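Local coordinates for inactivation-no-after-potential D protein (Drosophila melanogaster, PDB 2QKV), which probably serves as a PDZ scaffolding protein of fly vision, binding peptide segments of partner proteins to organise G protein-coupled signalling at the membrane, at residues V12-K17 against Y43-S48; D54-F59 against V83-T88. The protein carries 1 engineered substitution. All blocks are in the same frame, centred on the assembly; numbering follows the deposited sequence.

Interaction 1: residues V12-K17 against Y43-S48; sequences VDLMKK and YPEIDS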
loop_
_atom_site.group_PDB
_atom_site.type_symbol
_atom_site.label_atom_id
_atom_site.label_comp_id
_atom_site.label_asym_id
_atom_site.label_seq_id
_atom_site.Cartn_x
_atom_site.Cartn_y
_atom_site.Cartn_z
ATOM N N VAL A 12 -14.661 11.061 -19.587
ATOM C CA VAL A 12 -15.784 10.232 -20.006
ATOM C C VAL A 12 -16.976 10.773 -19.226
ATOM O O VAL A 12 -16.950 10.829 -17.993
ATOM C CB VAL A 12 -15.569 8.743 -19.677
ATOM C CG1 VAL A 12 -16.820 7.939 -20.074
ATOM C CG2 VAL A 12 -14.360 8.212 -20.426
ATOM N N ASP A 13 -18.004 11.197 -19.956
ATOM C CA ASP A 13 -19.203 11.753 -19.349
ATOM C C ASP A 13 -20.451 11.071 -19.872
ATOM O O ASP A 13 -20.618 10.893 -21.089
ATOM C CB ASP A 13 -19.312 13.254 -19.630
ATOM C CG ASP A 13 -18.215 14.052 -18.973
ATOM O OD1 ASP A 13 -17.127 14.199 -19.578
ATOM O OD2 ASP A 13 -18.434 14.527 -17.840
ATOM N N LEU A 14 -21.326 10.686 -18.949
ATOM C CA LEU A 14 -22.573 10.038 -19.327
ATOM C C LEU A 14 -23.653 10.262 -18.281
ATOM O O LEU A 14 -23.395 10.765 -17.186
ATOM C CB LEU A 14 -22.353 8.542 -19.529
ATOM C CG LEU A 14 -21.849 7.714 -18.348
ATOM C CD1 LEU A 14 -23.036 7.317 -17.448
ATOM C CD2 LEU A 14 -21.134 6.468 -18.874
ATOM N N MET A 15 -24.874 9.903 -18.651
ATOM C CA MET A 15 -26.023 10.032 -17.766
ATOM C C MET A 15 -26.502 8.622 -17.480
ATOM O O MET A 15 -26.949 7.920 -18.385
ATOM C CB MET A 15 -27.139 10.829 -18.450
ATOM C CG MET A 15 -28.429 10.887 -17.648
ATOM S SD MET A 15 -28.235 11.682 -16.040
ATOM C CE MET A 15 -28.244 13.358 -16.522
ATOM N N LYS A 16 -26.390 8.194 -16.229
ATOM C CA LYS A 16 -26.816 6.853 -15.865
ATOM C C LYS A 16 -28.334 6.744 -15.960
ATOM O O LYS A 16 -29.049 7.699 -15.668
ATOM C CB LYS A 16 -26.354 6.517 -14.445
ATOM C CG LYS A 16 -26.488 5.046 -14.098
ATOM C CD LYS A 16 -25.789 4.708 -12.797
ATOM C CE LYS A 16 -25.883 3.219 -12.516
ATOM N NZ LYS A 16 -25.386 2.418 -13.669
ATOM N N LYS A 17 -28.813 5.580 -16.387
ATOM C CA LYS A 17 -30.248 5.344 -16.506
ATOM C C LYS A 17 -30.631 4.115 -15.691
ATOM O O LYS A 17 -29.902 3.122 -15.661
ATOM C CB LYS A 17 -30.635 5.134 -17.972
ATOM C CG LYS A 17 -30.369 6.336 -18.872
ATOM C CD LYS A 17 -31.187 7.555 -18.455
ATOM C CE LYS A 17 -30.900 8.745 -19.365
ATOM N NZ LYS A 17 -31.764 9.920 -19.052
ATOM N N TYR A 43 -23.536 2.040 -22.683
ATOM C CA TYR A 43 -23.563 3.482 -22.893
ATOM C C TYR A 43 -22.645 3.842 -24.050
ATOM O O TYR A 43 -21.527 3.338 -24.143
ATOM C CB TYR A 43 -23.105 4.234 -21.640
ATOM C CG TYR A 43 -24.073 4.117 -20.491
ATOM C CD1 TYR A 43 -24.059 3.002 -19.651
ATOM C CD2 TYR A 43 -25.041 5.097 -20.275
ATOM C CE1 TYR A 43 -24.999 2.867 -18.627
ATOM C CE2 TYR A 43 -25.980 4.970 -19.255
ATOM C CZ TYR A 43 -25.953 3.850 -18.438
ATOM O OH TYR A 43 -26.895 3.706 -17.444
ATOM N N PRO A 44 -23.115 4.708 -24.960
ATOM C CA PRO A 44 -22.327 5.133 -26.117
ATOM C C PRO A 44 -20.967 5.712 -25.741
ATOM O O PRO A 44 -19.971 5.416 -26.396
ATOM C CB PRO A 44 -23.233 6.166 -26.784
ATOM C CG PRO A 44 -24.604 5.622 -26.495
ATOM C CD PRO A 44 -24.488 5.241 -25.036
ATOM N N GLU A 45 -20.925 6.525 -24.687
ATOM C CA GLU A 45 -19.665 7.127 -24.253
ATOM C C GLU A 45 -18.656 6.079 -23.778
ATOM O O GLU A 45 -17.452 6.227 -23.984
ATOM C CB GLU A 45 -19.911 8.171 -23.152
ATOM C CG GLU A 45 -21.110 7.891 -22.260
ATOM C CD GLU A 45 -22.423 8.406 -22.842
ATOM O OE1 GLU A 45 -22.641 9.641 -22.852
ATOM O OE2 GLU A 45 -23.234 7.573 -23.298
ATOM N N ILE A 46 -19.133 5.011 -23.145
ATOM C CA ILE A 46 -18.227 3.965 -22.697
ATOM C C ILE A 46 -17.725 3.212 -23.926
ATOM O O ILE A 46 -16.527 2.966 -24.079
ATOM C CB ILE A 46 -18.936 2.974 -21.727
ATOM C CG1 ILE A 46 -19.297 3.697 -20.427
ATOM C CG2 ILE A 46 -18.049 1.768 -21.456
ATOM C CD1 ILE A 46 -19.944 2.763 -19.363
ATOM N N ASP A 47 -18.638 2.865 -24.827
ATOM C CA ASP A 47 -18.239 2.137 -26.020
ATOM C C ASP A 47 -17.245 2.916 -26.869
ATOM O O ASP A 47 -16.312 2.340 -27.426
ATOM C CB ASP A 47 -19.461 1.785 -26.880
ATOM C CG ASP A 47 -20.331 0.721 -26.250
ATOM O OD1 ASP A 47 -19.845 0.004 -25.347
ATOM O OD2 ASP A 47 -21.497 0.588 -26.674
ATOM N N SER A 48 -17.439 4.229 -26.956
ATOM C CA SER A 48 -16.552 5.038 -27.782
ATOM C C SER A 48 -15.229 5.434 -27.135
ATOM O O SER A 48 -14.221 5.574 -27.832
ATOM C CB SER A 48 -17.276 6.301 -28.261
ATOM O OG SER A 48 -17.545 7.202 -27.198
HETATM O O HOH W 1 -25.236 9.256 -21.504
#
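V12 opens the contact lightly: its CG1 lies 4.3 Å from the carbonyl O of E45, while this β-branched side chain, well suited to a strand, packs mainly on M85 and V87 of strand 82-88. D13 turns its carboxylate away to bond S84 OG, and only its carbonyl oxygen comes near E45. The two acceptors D13 O and E45 OE1 are modelled 3.0 Å apart, which is not a bond and is doubtful, as is the placing of the whole E45 side chain. L14 is the apolar centre. Its chi1 of 60° turns the branch towards the helix, so that CD2 meets I46 CG1 at 3.7 Å and CD1 lies over one face of the Y43 ring, towards its rim. At M15 the backbone does the touching. M15 N gives its hydrogen to water 1, which donates weakly to E45 OE1 as modelled, and M15 O approaches Y43 CE2 at the ring edge. K16 passes the tyrosine hydroxyl with its CA and CG. K17 then supplies the direct hydrogen bond, K17 N to Y43 OH, 2.9 Å long and nearly straight at 167°, lying in the ring plane. Y43 stands at the N-cap position, but its side chain serves this contact: a long aromatic residue with a polar end can pass L14 and reach the backbone after the strand. Bonds from K17 N and to K20 O fix where the hydroxyl, and so the far end of the ring, sits, while L14 packed over its face can hinder its turning.

Interaction 2: residues D54-F59 against V83-T88; sequences DIITKF and VSMEVT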
loop_
_atom_site.group_PDB
_atom_site.type_symbol
_atom_site.label_atom_id
_atom_site.label_comp_id
_atom_site.label_asym_id
_atom_site.label_seq_id
_atom_site.Cartn_x
_atom_site.Cartn_y
_atom_site.Cartn_z
ATOM N N ASP A 54 -8.172 0.238 -19.068
ATOM C CA ASP A 54 -8.122 1.666 -18.760
ATOM C C ASP A 54 -8.274 1.820 -17.250
ATOM O O ASP A 54 -8.912 0.990 -16.593
ATOM C CB ASP A 54 -9.250 2.432 -19.451
ATOM C CG ASP A 54 -9.027 2.601 -20.946
ATOM O OD1 ASP A 54 -7.905 2.325 -21.426
ATOM O OD2 ASP A 54 -9.993 3.033 -21.622
ATOM N N ILE A 55 -7.694 2.884 -16.694
ATOM C CA ILE A 55 -7.758 3.122 -15.262
ATOM C C ILE A 55 -8.501 4.416 -14.972
ATOM O O ILE A 55 -8.069 5.495 -15.403
ATOM C CB ILE A 55 -6.345 3.226 -14.633
ATOM C CG1 ILE A 55 -5.536 1.973 -14.969
ATOM C CG2 ILE A 55 -6.470 3.398 -13.119
ATOM C CD1 ILE A 55 -4.124 1.998 -14.426
ATOM N N ILE A 56 -9.622 4.296 -14.263
ATOM C CA ILE A 56 -10.419 5.461 -13.892
ATOM C C ILE A 56 -9.731 6.056 -12.662
ATOM O O ILE A 56 -9.587 5.383 -11.634
ATOM C CB ILE A 56 -11.866 5.035 -13.561
ATOM C CG1 ILE A 56 -12.483 4.352 -14.792
ATOM C CG2 ILE A 56 -12.689 6.254 -13.140
ATOM C CD1 ILE A 56 -13.803 3.604 -14.535
ATOM N N THR A 57 -9.334 7.326 -12.769
ATOM C CA THR A 57 -8.598 8.009 -11.704
ATOM C C THR A 57 -9.349 9.086 -10.918
ATOM O O THR A 57 -8.872 9.541 -9.873
ATOM C CB THR A 57 -7.303 8.623 -12.272
ATOM O OG1 THR A 57 -7.643 9.511 -13.346
ATOM C CG2 THR A 57 -6.404 7.527 -12.818
ATOM N N LYS A 58 -10.493 9.522 -11.437
ATOM C CA LYS A 58 -11.313 10.511 -10.742
ATOM C C LYS A 58 -12.769 10.198 -11.070
ATOM O O LYS A 58 -13.098 9.882 -12.203
ATOM C CB LYS A 58 -10.959 11.945 -11.166
ATOM C CG LYS A 58 -11.655 13.005 -10.302
ATOM C CD LYS A 58 -11.113 14.408 -10.517
ATOM C CE LYS A 58 -9.721 14.548 -9.924
ATOM N NZ LYS A 58 -9.258 15.970 -9.858
ATOM N N PHE A 59 -13.635 10.258 -10.068
ATOM C CA PHE A 59 -15.043 9.944 -10.287
ATOM C C PHE A 59 -15.879 11.044 -9.662
ATOM O O PHE A 59 -15.789 11.286 -8.464
ATOM C CB PHE A 59 -15.404 8.595 -9.642
ATOM C CG PHE A 59 -16.800 8.137 -9.961
ATOM C CD1 PHE A 59 -17.054 7.422 -11.128
ATOM C CD2 PHE A 59 -17.870 8.485 -9.138
ATOM C CE1 PHE A 59 -18.356 7.055 -11.487
ATOM C CE2 PHE A 59 -19.184 8.122 -9.491
ATOM C CZ PHE A 59 -19.420 7.405 -10.668
ATOM N N VAL A 83 -22.488 11.215 -14.468
ATOM C CA VAL A 83 -21.238 10.536 -14.172
ATOM C C VAL A 83 -20.147 11.212 -15.001
ATOM O O VAL A 83 -20.250 11.290 -16.225
ATOM C CB VAL A 83 -21.307 9.044 -14.544
ATOM C CG1 VAL A 83 -19.905 8.432 -14.542
ATOM C CG2 VAL A 83 -22.185 8.309 -13.545
ATOM N N SER A 84 -19.125 11.717 -14.319
ATOM C CA SER A 84 -18.006 12.384 -14.973
ATOM C C SER A 84 -16.729 11.744 -14.459
ATOM O O SER A 84 -16.428 11.819 -13.270
ATOM C CB SER A 84 -18.000 13.869 -14.630
ATOM O OG SER A 84 -16.892 14.515 -15.240
ATOM N N MET A 85 -15.975 11.122 -15.355
ATOM C CA MET A 85 -14.749 10.453 -14.948
ATOM C C MET A 85 -13.517 10.945 -15.687
ATOM O O MET A 85 -13.614 11.413 -16.827
ATOM C CB MET A 85 -14.873 8.955 -15.218
ATOM C CG MET A 85 -16.138 8.319 -14.648
ATOM S SD MET A 85 -16.246 6.554 -14.936
ATOM C CE MET A 85 -17.065 6.515 -16.523
ATOM N N GLU A 86 -12.372 10.855 -15.015
ATOM C CA GLU A 86 -11.080 11.149 -15.631
ATOM C C GLU A 86 -10.477 9.755 -15.705
ATOM O O GLU A 86 -10.597 8.958 -14.755
ATOM C CB GLU A 86 -10.207 12.074 -14.785
ATOM C CG GLU A 86 -10.768 13.487 -14.734
ATOM C CD GLU A 86 -9.796 14.507 -14.188
ATOM O OE1 GLU A 86 -8.706 14.121 -13.720
ATOM O OE2 GLU A 86 -10.136 15.709 -14.231
ATOM N N VAL A 87 -9.824 9.463 -16.824
ATOM C CA VAL A 87 -9.295 8.133 -17.085
ATOM C C VAL A 87 -7.928 8.183 -17.781
ATOM O O VAL A 87 -7.637 9.116 -18.522
ATOM C CB VAL A 87 -10.279 7.374 -18.039
ATOM C CG1 VAL A 87 -9.910 5.894 -18.130
ATOM C CG2 VAL A 87 -11.740 7.563 -17.577
ATOM N N THR A 88 -7.092 7.181 -17.533
ATOM C CA THR A 88 -5.810 7.086 -18.218
ATOM C C THR A 88 -5.722 5.707 -18.884
ATOM O O THR A 88 -6.238 4.716 -18.350
ATOM C CB THR A 88 -4.607 7.318 -17.270
ATOM O OG1 THR A 88 -3.414 7.480 -18.062
ATOM C CG2 THR A 88 -4.414 6.148 -16.324
HETATM O O HOH W 2 -7.392 12.125 -12.593
HETATM O O HOH W 3 -7.494 15.818 -11.929
#
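A classic beta bulge interrupts this antiparallel pairing in the PDZ sheet: T57 and K58 both face E86, and the register slips by one residue. E86 O consequently receives T57 N at 2.9 Å and, weakly, K58 N at 3.4 Å, while E86 N returns a bond to K58 O. Regular pairing resumes on the far side of the bulge from F59, where I55 and T88 exchange two backbone bonds; I55 N points at T88 O almost straight, at 178°. I56, V87, F59 and M85 share one face, where apolar residues belong: helix 69-77 covers I56 and F59, and strand 10-15 reaches M85 and V87. M85 and F59 run side by side: M85 CG touches F59 CD1 at 3.7 Å, and the sulfur, at the ring edge, makes a Met-aromatic contact. V83 CG1 extends this packing to F59 CE1. On the other face the long chains of K58 and E86 lie alongside each other, methylenes in contact, both partly exposed and their charged ends hydrated. The lysine chain bends at chi3 (-71°), and NZ stops 4.3 Å from E86 OE1, beyond a salt bridge. Water 3 spans the gap, accepting from K58 NZ and donating to E86 OE1, each at 2.7 Å.

How the interactions relate
The two interactions come in series along the chain: 12-17 with 43-48 is complete before 54-59 meets 83-88, and helix 44-49 is followed directly by strand 55-59. Their centres are about 12 Å apart, yet both belong to one PDZ domain and share its curled antiparallel sheet, in which strand 82-88 lies between strands 10-15 and 55-59. Backbone bonds from M85 N to V12 O and from V83 N to L14 O join them directly. Interaction 2, whose centre lies about 4 Å from the centre of the chain, is the more buried. In PDZ domains the peptide groove generally lies between the second strand and second helix, here probably 24-28 and 69-77, so these contacts probably build the framework rather than the groove.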